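Local atomic coordinates of uncharacterized protein (Bacteroides ovatus, PDB entry 4QEY), a protein that is of unknown function but belongs to the DUF4425 family of PLAT/LH2- and C2-like lipoproteins, and so may bind calcium or lipid. Residues D24-T37 and E72-S86. Residues are numbered along the deposited sequence; the frame is centred on the assembly and turned at random. Where two conformers were deposited one is given.
Sequences DDFDLNIAFGAANT and EGSMMTCAGSVISTS. With EDO (1,2-ethanediol), chain M.
Asp27 and Ile83 pair through their backbones where strand 26-36 runs antiparallel to strand 73-84, the two central strands of one four-stranded sheet in a beta-sandwich, consistent with a PLAT- or C2-like fold; the pair illustrates how two strands serve a core and an outer surface at once. Backbone bonds run from Thr85 N to Asp25 O at one end, through paired bonds between Asp27 and Ile83, Asn29 and Ser81, Ala31 and Ala79, and Gly33 and Thr77, to Ala35 and Met75, where the pairing slips by one residue. This is a classic beta bulge: Ser74 and Met75 both face Ala35, whose O accepts from Ser74 N at 2.7 Å and from Met75 N at a longer 3.3 Å. Beyond it, Thr37 N bonds to Glu72 O.

On the inward face Ile30, Phe32, Met76 and Cys78 meet strands 13-21 and 64-68 of the second sheet, and Leu28 and Ile30 touch Phe124. With CG anti to its carbonyl carbon (chi1 -57°), Phe32 turns one ring face to Cys78, and SG sits 4.1 Å from the ring centroid, 27° off the normal. Selenomethionine Met76 makes an oblique Met-aromatic contact with the same ring, while its CE reaches Ala34 CB. Val82 divides its branches, CG1 meeting Phe26 CD2 at 3.7 Å and CG2 meeting Leu28 CD1 at 3.9 Å. Ile30 CG2 lies 4.1 Å from Gly80 CA.

The other face mixes polar groups with alanines and Ile83. Asp27 OD1 accepts from a bound ethanediol, probably from the crystallisation liquor, and Thr85 CG2 lies against the carboxylate. Asn29 uses both ends of its amide: OD1 accepts from Lys59 N, whereas ND2 donates nearly in the amide plane to Ser81 OG at 3.2 Å and also touches Ile83 CD1 at 3.5 Å.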
loop_
_atom_site.group_PDB
_atom_site.type_symbol
_atom_site.label_atom_id
_atom_site.label_comp_id
_atom_site.label_asym_id
_atom_site.label_seq_id
_atom_site.Cartn_x
_atom_site.Cartn_y
_atom_site.Cartn_z
ATOM N N ASP A 24 9.817 -7.442 12.186
ATOM C CA ASP A 24 10.772 -8.504 11.860
ATOM C C ASP A 24 10.111 -9.901 11.825
ATOM O O ASP A 24 10.681 -10.834 11.240
ATOM C CB ASP A 24 11.919 -8.504 12.883
ATOM C CG ASP A 24 12.799 -7.261 12.841
ATOM O OD1 ASP A 24 12.724 -6.505 11.837
ATOM O OD2 ASP A 24 13.600 -7.067 13.788
ATOM N N ASP A 25 8.911 -10.035 12.430
ATOM C CA ASP A 25 8.198 -11.311 12.534
ATOM C C ASP A 25 7.108 -11.490 11.451
ATOM O O ASP A 25 6.334 -12.438 11.507
ATOM C CB ASP A 25 7.556 -11.406 13.925
ATOM C CG ASP A 25 8.579 -11.452 15.033
ATOM O OD1 ASP A 25 9.505 -12.279 14.949
ATOM O OD2 ASP A 25 8.452 -10.663 15.981
ATOM N N PHE A 26 7.099 -10.628 10.449
ATOM C CA PHE A 26 6.161 -10.664 9.337
ATOM C C PHE A 26 6.885 -10.383 8.044
ATOM O O PHE A 26 8.014 -9.895 8.071
ATOM C CB PHE A 26 5.033 -9.620 9.550
ATOM C CG PHE A 26 4.157 -9.833 10.765
ATOM C CD1 PHE A 26 4.512 -9.300 12.002
ATOM C CD2 PHE A 26 2.968 -10.552 10.670
ATOM C CE1 PHE A 26 3.705 -9.495 13.122
ATOM C CE2 PHE A 26 2.167 -10.767 11.800
ATOM C CZ PHE A 26 2.538 -10.230 13.011
ATOM N N ASP A 27 6.238 -10.719 6.919
ATOM C CA ASP A 27 6.588 -10.374 5.541
ATOM C C ASP A 27 5.445 -9.539 4.974
ATOM O O ASP A 27 4.321 -10.013 4.959
ATOM C CB ASP A 27 6.891 -11.596 4.661
ATOM C CG ASP A 27 8.181 -12.334 4.923
ATOM O OD1 ASP A 27 9.101 -11.737 5.526
ATOM O OD2 ASP A 27 8.301 -13.481 4.465
ATOM N N LEU A 28 5.704 -8.287 4.602
ATOM C CA LEU A 28 4.741 -7.381 3.979
ATOM C C LEU A 28 5.091 -7.271 2.507
ATOM O O LEU A 28 6.217 -6.867 2.165
ATOM C CB LEU A 28 4.710 -5.987 4.663
ATOM C CG LEU A 28 3.833 -4.916 4.019
ATOM C CD1 LEU A 28 2.340 -5.306 4.064
ATOM C CD2 LEU A 28 4.041 -3.593 4.679
ATOM N N ASN A 29 4.148 -7.686 1.641
ATOM C CA ASN A 29 4.289 -7.651 0.188
ATOM C C ASN A 29 3.218 -6.754 -0.347
ATOM O O ASN A 29 2.048 -6.947 -0.013
ATOM C CB ASN A 29 4.214 -9.063 -0.407
ATOM C CG ASN A 29 5.136 -10.031 0.283
ATOM O OD1 ASN A 29 6.363 -9.945 0.166
ATOM N ND2 ASN A 29 4.554 -10.921 1.094
ATOM N N ILE A 30 3.601 -5.707 -1.086
ATOM C CA ILE A 30 2.614 -4.757 -1.591
ATOM C C ILE A 30 2.843 -4.542 -3.103
ATOM O O ILE A 30 3.960 -4.639 -3.607
ATOM C CB ILE A 30 2.578 -3.420 -0.808
ATOM C CG1 ILE A 30 3.947 -2.737 -0.752
ATOM C CG2 ILE A 30 2.033 -3.627 0.614
ATOM C CD1 ILE A 30 4.023 -1.395 0.102
ATOM N N ALA A 31 1.734 -4.354 -3.823
ATOM C CA ALA A 31 1.711 -4.107 -5.251
ATOM C C ALA A 31 0.824 -2.914 -5.542
ATOM O O ALA A 31 -0.278 -2.822 -5.009
ATOM C CB ALA A 31 1.231 -5.343 -6.003
ATOM N N PHE A 32 1.332 -1.978 -6.346
ATOM C CA PHE A 32 0.631 -0.763 -6.767
ATOM C C PHE A 32 0.445 -0.749 -8.266
ATOM O O PHE A 32 1.351 -1.127 -9.032
ATOM C CB PHE A 32 1.372 0.503 -6.342
ATOM C CG PHE A 32 1.663 0.688 -4.876
ATOM C CD1 PHE A 32 2.817 0.156 -4.310
ATOM C CD2 PHE A 32 0.853 1.501 -4.088
ATOM C CE1 PHE A 32 3.129 0.387 -2.969
ATOM C CE2 PHE A 32 1.175 1.754 -2.750
ATOM C CZ PHE A 32 2.315 1.197 -2.197
ATOM N N GLY A 33 -0.739 -0.319 -8.663
ATOM C CA GLY A 33 -1.144 -0.177 -10.052
ATOM C C GLY A 33 -1.987 1.067 -10.186
ATOM O O GLY A 33 -2.731 1.404 -9.262
ATOM N N ALA A 34 -1.858 1.771 -11.315
ATOM C CA ALA A 34 -2.616 2.986 -11.525
ATOM C C ALA A 34 -2.992 3.188 -12.996
ATOM O O ALA A 34 -2.442 2.545 -13.904
ATOM C CB ALA A 34 -1.822 4.180 -11.032
ATOM N N ALA A 35 -3.943 4.103 -13.207
ATOM C CA ALA A 35 -4.447 4.488 -14.517
ATOM C C ALA A 35 -4.479 6.001 -14.667
ATOM O O ALA A 35 -4.781 6.710 -13.702
ATOM C CB ALA A 35 -5.843 3.919 -14.720
ATOM N N ASN A 36 -4.151 6.494 -15.877
ATOM C CA ASN A 36 -4.224 7.914 -16.238
ATOM C C ASN A 36 -5.360 8.102 -17.215
ATOM O O ASN A 36 -5.922 7.118 -17.710
ATOM C CB ASN A 36 -2.890 8.463 -16.817
ATOM C CG ASN A 36 -1.868 8.958 -15.805
ATOM O OD1 ASN A 36 -2.122 9.080 -14.614
ATOM N ND2 ASN A 36 -0.680 9.296 -16.253
ATOM N N THR A 37 -5.700 9.360 -17.500
ATOM C CA THR A 37 -6.738 9.689 -18.474
ATOM C C THR A 37 -6.238 9.304 -19.899
ATOM O O THR A 37 -7.053 9.029 -20.780
ATOM C CB THR A 37 -7.134 11.172 -18.371
ATOM O OG1 THR A 37 -6.009 12.012 -18.653
ATOM C CG2 THR A 37 -7.725 11.521 -17.009
ATOM N N GLU A 72 -2.487 13.747 -14.163
ATOM C CA GLU A 72 -3.583 13.225 -14.983
ATOM C C GLU A 72 -4.020 11.808 -14.555
ATOM O O GLU A 72 -4.720 11.129 -15.314
ATOM C CB GLU A 72 -3.191 13.225 -16.472
ATOM C CG GLU A 72 -3.584 14.505 -17.206
ATOM C CD GLU A 72 -2.992 15.830 -16.759
ATOM O OE1 GLU A 72 -1.819 15.857 -16.324
ATOM O OE2 GLU A 72 -3.686 16.860 -16.917
ATOM N N GLY A 73 -3.677 11.425 -13.324
ATOM C CA GLY A 73 -4.065 10.151 -12.730
ATOM C C GLY A 73 -5.562 10.069 -12.526
ATOM O O GLY A 73 -6.182 11.061 -12.139
ATOM N N SER A 74 -6.158 8.901 -12.809
ATOM C CA SER A 74 -7.603 8.690 -12.683
ATOM C C SER A 74 -7.936 7.643 -11.605
ATOM O O SER A 74 -9.065 7.621 -11.105
ATOM C CB SER A 74 -8.198 8.261 -14.023
ATOM O OG SER A 74 -7.661 7.036 -14.498
HETATM N N MSE A 75 -6.955 6.801 -11.228
HETATM C CA MSE A 75 -7.149 5.741 -10.240
HETATM C C MSE A 75 -5.845 5.101 -9.802
HETATM O O MSE A 75 -4.939 4.953 -10.621
HETATM C CB MSE A 75 -8.033 4.650 -10.867
HETATM C CG MSE A 75 -8.555 3.656 -9.874
HETATM SE SE MSE A 75 -8.607 1.903 -10.629
HETATM C CE MSE A 75 -6.603 1.513 -10.728
HETATM N N MSE A 76 -5.772 4.658 -8.537
HETATM C CA MSE A 76 -4.646 3.879 -8.020
HETATM C C MSE A 76 -5.166 2.785 -7.083
HETATM O O MSE A 76 -6.075 3.038 -6.287
HETATM C CB MSE A 76 -3.576 4.723 -7.313
HETATM C CG MSE A 76 -2.402 3.851 -6.832
HETATM SE SE MSE A 76 -0.886 4.744 -6.080
HETATM C CE MSE A 76 -0.247 5.499 -7.686
ATOM N N THR A 77 -4.588 1.577 -7.188
ATOM C CA THR A 77 -4.930 0.431 -6.350
ATOM C C THR A 77 -3.677 -0.090 -5.659
ATOM O O THR A 77 -2.598 -0.135 -6.249
ATOM C CB THR A 77 -5.610 -0.678 -7.175
ATOM O OG1 THR A 77 -6.789 -0.133 -7.751
ATOM C CG2 THR A 77 -6.006 -1.887 -6.339
ATOM N N CYS A 78 -3.836 -0.477 -4.402
ATOM C CA CYS A 78 -2.785 -1.089 -3.611
ATOM C C CYS A 78 -3.297 -2.402 -3.075
ATOM O O CYS A 78 -4.306 -2.440 -2.371
ATOM C CB CYS A 78 -2.301 -0.172 -2.491
ATOM S SG CYS A 78 -1.016 -0.909 -1.448
ATOM N N ALA A 79 -2.619 -3.475 -3.441
ATOM C CA ALA A 79 -2.916 -4.831 -2.969
ATOM C C ALA A 79 -1.767 -5.323 -2.159
ATOM O O ALA A 79 -0.620 -5.181 -2.584
ATOM C CB ALA A 79 -3.184 -5.756 -4.142
ATOM N N GLY A 80 -2.053 -5.854 -0.985
ATOM C CA GLY A 80 -1.004 -6.348 -0.108
ATOM C C GLY A 80 -1.272 -7.692 0.542
ATOM O O GLY A 80 -2.413 -8.164 0.606
ATOM N N SER A 81 -0.200 -8.314 1.032
ATOM C CA SER A 81 -0.264 -9.551 1.783
ATOM C C SER A 81 0.660 -9.437 2.979
ATOM O O SER A 81 1.706 -8.792 2.925
ATOM C CB SER A 81 0.058 -10.785 0.930
ATOM O OG SER A 81 1.413 -10.881 0.521
ATOM N N VAL A 82 0.211 -10.006 4.084
ATOM C CA VAL A 82 0.915 -10.088 5.367
ATOM C C VAL A 82 1.034 -11.579 5.719
ATOM O O VAL A 82 0.019 -12.272 5.786
ATOM C CB VAL A 82 0.204 -9.260 6.472
ATOM C CG1 VAL A 82 0.873 -9.461 7.827
ATOM C CG2 VAL A 82 0.152 -7.781 6.112
ATOM N N ILE A 83 2.267 -12.076 5.840
ATOM C CA ILE A 83 2.580 -13.464 6.194
ATOM C C ILE A 83 3.517 -13.410 7.383
ATOM O O ILE A 83 4.465 -12.632 7.348
ATOM C CB ILE A 83 3.171 -14.307 4.998
ATOM C CG1 ILE A 83 2.282 -14.294 3.727
ATOM C CG2 ILE A 83 3.447 -15.756 5.403
ATOM C CD1 ILE A 83 2.560 -13.195 2.781
ATOM N N SER A 84 3.198 -14.152 8.447
ATOM C CA SER A 84 3.972 -14.273 9.679
ATOM C C SER A 84 5.075 -15.293 9.513
ATOM O O SER A 84 4.838 -16.383 8.959
ATOM C CB SER A 84 3.069 -14.673 10.837
ATOM O OG SER A 84 2.549 -15.977 10.621
ATOM N N THR A 85 6.274 -14.954 10.046
ATOM C CA THR A 85 7.490 -15.777 9.958
ATOM C C THR A 85 7.963 -16.230 11.379
ATOM O O THR A 85 9.135 -16.566 11.560
ATOM C CB THR A 85 8.575 -14.977 9.226
ATOM O OG1 THR A 85 8.808 -13.763 9.927
ATOM C CG2 THR A 85 8.198 -14.650 7.803
ATOM N N SER A 86 7.029 -16.298 12.351
ATOM C CA SER A 86 7.304 -16.670 13.736
ATOM C C SER A 86 6.319 -17.710 14.278
ATOM O O SER A 86 5.112 -17.599 14.055
ATOM C CB SER A 86 7.240 -15.424 14.617
ATOM O OG SER A 86 7.377 -15.707 16.002
HETATM C C1 EDO M . 11.301 -8.245 7.660
HETATM O O1 EDO M . 10.530 -9.187 8.402
HETATM C C2 EDO M . 11.748 -8.821 6.276
HETATM O O2 EDO M . 10.609 -9.157 5.488
HETATM O O HOH W 1 10.370 -14.165 12.130
#